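Local coordinates for uncharacterized NTF2-like protein (Cytophaga hutchinsonii ATCC 33406, PDB 3F14) that is of unknown function but has the SnoaL-like, NTF2-type fold, whose curved sheet and packed helices commonly enclose a pocket for small molecules, at residues 6-9 with 10-14. Numbering follows the deposited sequence.
Sequences HYSI and AQHFS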
loop_
_atom_site.group_PDB
_atom_site.type_symbol
_atom_site.label_atom_id
_atom_site.label_comp_id
_atom_site.label_asym_id
_atom_site.label_seq_id
_atom_site.Cartn_x
_atom_site.Cartn_y
_atom_site.Cartn_z
ATOM N N HIS A 6 -13.731 -13.028 -0.336
ATOM C CA HIS A 6 -12.829 -11.891 -0.625
ATOM C C HIS A 6 -11.365 -12.223 -0.339
ATOM O O HIS A 6 -10.480 -11.927 -1.149
ATOM C CB HIS A 6 -13.183 -10.660 0.213
ATOM C CG HIS A 6 -14.477 -9.999 -0.151
ATOM N ND1 HIS A 6 -15.037 -8.991 0.614
ATOM C CD2 HIS A 6 -15.323 -10.199 -1.187
ATOM C CE1 HIS A 6 -16.161 -8.584 0.044
ATOM N NE2 HIS A 6 -16.354 -9.300 -1.048
ATOM N N TYR A 7 -11.107 -12.802 0.826
ATOM C CA TYR A 7 -9.757 -13.194 1.230
ATOM C C TYR A 7 -9.120 -14.096 0.178
ATOM O O TYR A 7 -7.989 -13.896 -0.221
ATOM C CB TYR A 7 -9.809 -13.905 2.588
ATOM C CG TYR A 7 -8.486 -14.140 3.269
ATOM C CD1 TYR A 7 -7.701 -15.254 2.968
ATOM C CD2 TYR A 7 -8.031 -13.262 4.254
ATOM C CE1 TYR A 7 -6.480 -15.469 3.618
ATOM C CE2 TYR A 7 -6.831 -13.470 4.911
ATOM C CZ TYR A 7 -6.053 -14.569 4.589
ATOM O OH TYR A 7 -4.863 -14.763 5.246
ATOM N N SER A 8 -9.856 -15.109 -0.260
ATOM C CA SER A 8 -9.340 -16.045 -1.257
ATOM C C SER A 8 -9.044 -15.392 -2.619
ATOM O O SER A 8 -8.014 -15.641 -3.252
ATOM C CB SER A 8 -10.355 -17.175 -1.449
ATOM O OG SER A 8 -9.773 -18.142 -2.285
ATOM N N ILE A 9 -9.970 -14.570 -3.056
ATOM C CA ILE A 9 -9.836 -13.862 -4.331
ATOM C C ILE A 9 -8.573 -13.021 -4.311
ATOM O O ILE A 9 -7.749 -13.101 -5.224
ATOM C CB ILE A 9 -11.027 -12.931 -4.593
ATOM C CG1 ILE A 9 -12.297 -13.727 -4.885
ATOM C CG2 ILE A 9 -10.738 -12.013 -5.793
ATOM C CD1 ILE A 9 -13.546 -12.902 -4.771
ATOM N N ALA A 10 -8.409 -12.237 -3.259
ATOM C CA ALA A 10 -7.261 -11.332 -3.119
ATOM C C ALA A 10 -5.982 -12.117 -3.041
ATOM O O ALA A 10 -4.970 -11.745 -3.639
ATOM C CB ALA A 10 -7.427 -10.421 -1.873
ATOM N N GLN A 11 -5.954 -13.191 -2.257
ATOM C CA GLN A 11 -4.770 -14.029 -2.183
ATOM C C GLN A 11 -4.344 -14.551 -3.543
ATOM O O GLN A 11 -3.167 -14.483 -3.882
ATOM C CB GLN A 11 -5.001 -15.211 -1.258
ATOM C CG GLN A 11 -5.074 -14.860 0.225
ATOM C CD GLN A 11 -3.716 -14.548 0.834
ATOM O OE1 GLN A 11 -2.683 -14.997 0.334
ATOM N NE2 GLN A 11 -3.719 -13.799 1.954
ATOM N N HIS A 12 -5.299 -15.055 -4.325
ATOM C CA HIS A 12 -4.982 -15.561 -5.656
ATOM C C HIS A 12 -4.466 -14.483 -6.576
ATOM O O HIS A 12 -3.431 -14.644 -7.202
ATOM C CB HIS A 12 -6.210 -16.198 -6.300
ATOM C CG HIS A 12 -6.467 -17.597 -5.848
ATOM N ND1 HIS A 12 -7.387 -17.911 -4.868
ATOM C CD2 HIS A 12 -5.919 -18.765 -6.255
ATOM C CE1 HIS A 12 -7.412 -19.229 -4.706
ATOM N NE2 HIS A 12 -6.529 -19.768 -5.534
ATOM N N PHE A 13 -5.128 -13.319 -6.629
ATOM C CA PHE A 13 -4.647 -12.268 -7.526
ATOM C C PHE A 13 -3.259 -11.776 -7.104
ATOM O O PHE A 13 -2.377 -11.642 -7.943
ATOM C CB PHE A 13 -5.648 -11.086 -7.592
ATOM C CG PHE A 13 -5.312 -10.076 -8.690
ATOM C CD1 PHE A 13 -4.380 -9.081 -8.512
ATOM C CD2 PHE A 13 -5.960 -10.174 -9.933
ATOM C CE1 PHE A 13 -4.051 -8.220 -9.537
ATOM C CE2 PHE A 13 -5.668 -9.302 -10.944
ATOM C CZ PHE A 13 -4.689 -8.337 -10.772
ATOM N N SER A 14 -3.056 -11.535 -5.802
ATOM C CA SER A 14 -1.794 -10.966 -5.345
ATOM C C SER A 14 -0.608 -11.905 -5.589
ATOM O O SER A 14 0.503 -11.472 -5.800
ATOM C CB SER A 14 -1.869 -10.561 -3.863
ATOM O OG SER A 14 -2.540 -9.281 -3.726
#
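Two successive turns of the N-terminal helix 2-14 meet here through i to i+4 pairs, Ser8 with His12 and Tyr7 with Gln11. The carbonyl of Ser8 accepts two hydrogen bonds from one residue: the helical bond from His12 N, at 3.0 Å, and a second from the imidazole, with His12 ND1 2.9 Å from Ser8 O. The two donors approach from opposite faces of the carbonyl plane; the ring N-H stands well above that plane, and its bond is bent, 148° at the hydrogen. With CG beside its own backbone N (chi1 -81°), His12 turns its ring edge back along the helix to this oxygen. The bond implies a proton on ND1 and should limit rotation of the ring.

One residue back along the helix, Gln11 runs alongside Tyr7, in one of two modelled positions of this exposed, probably mobile ring. Gln11 CG, set beside the backbone N by chi1, lies 3.7 Å from Tyr7 CE1; the bend at chi2 then brings NE2 to 3.6 Å from Tyr7 CZ, ring and amide planes 30° apart. A long chain with an amide end suits this spot, since CG touches the CD1-CE1 side of the ring while OE1 bonds Asn63 on strand 60-68.

In the NTF2-like fold such a helix packs against the curved sheet. Ala10, small enough for close approach, rests on Ile73 and Ile75 of strand 72-82, and branched Ile9 packs on Ile104 of strand 103-111. Phe13, whose N bonds Ile9 O at 3.0 Å, sends its ring inward to meet Trp31 edge-to-face, close to a bound Tris molecule that probably came from the crystallisation liquor.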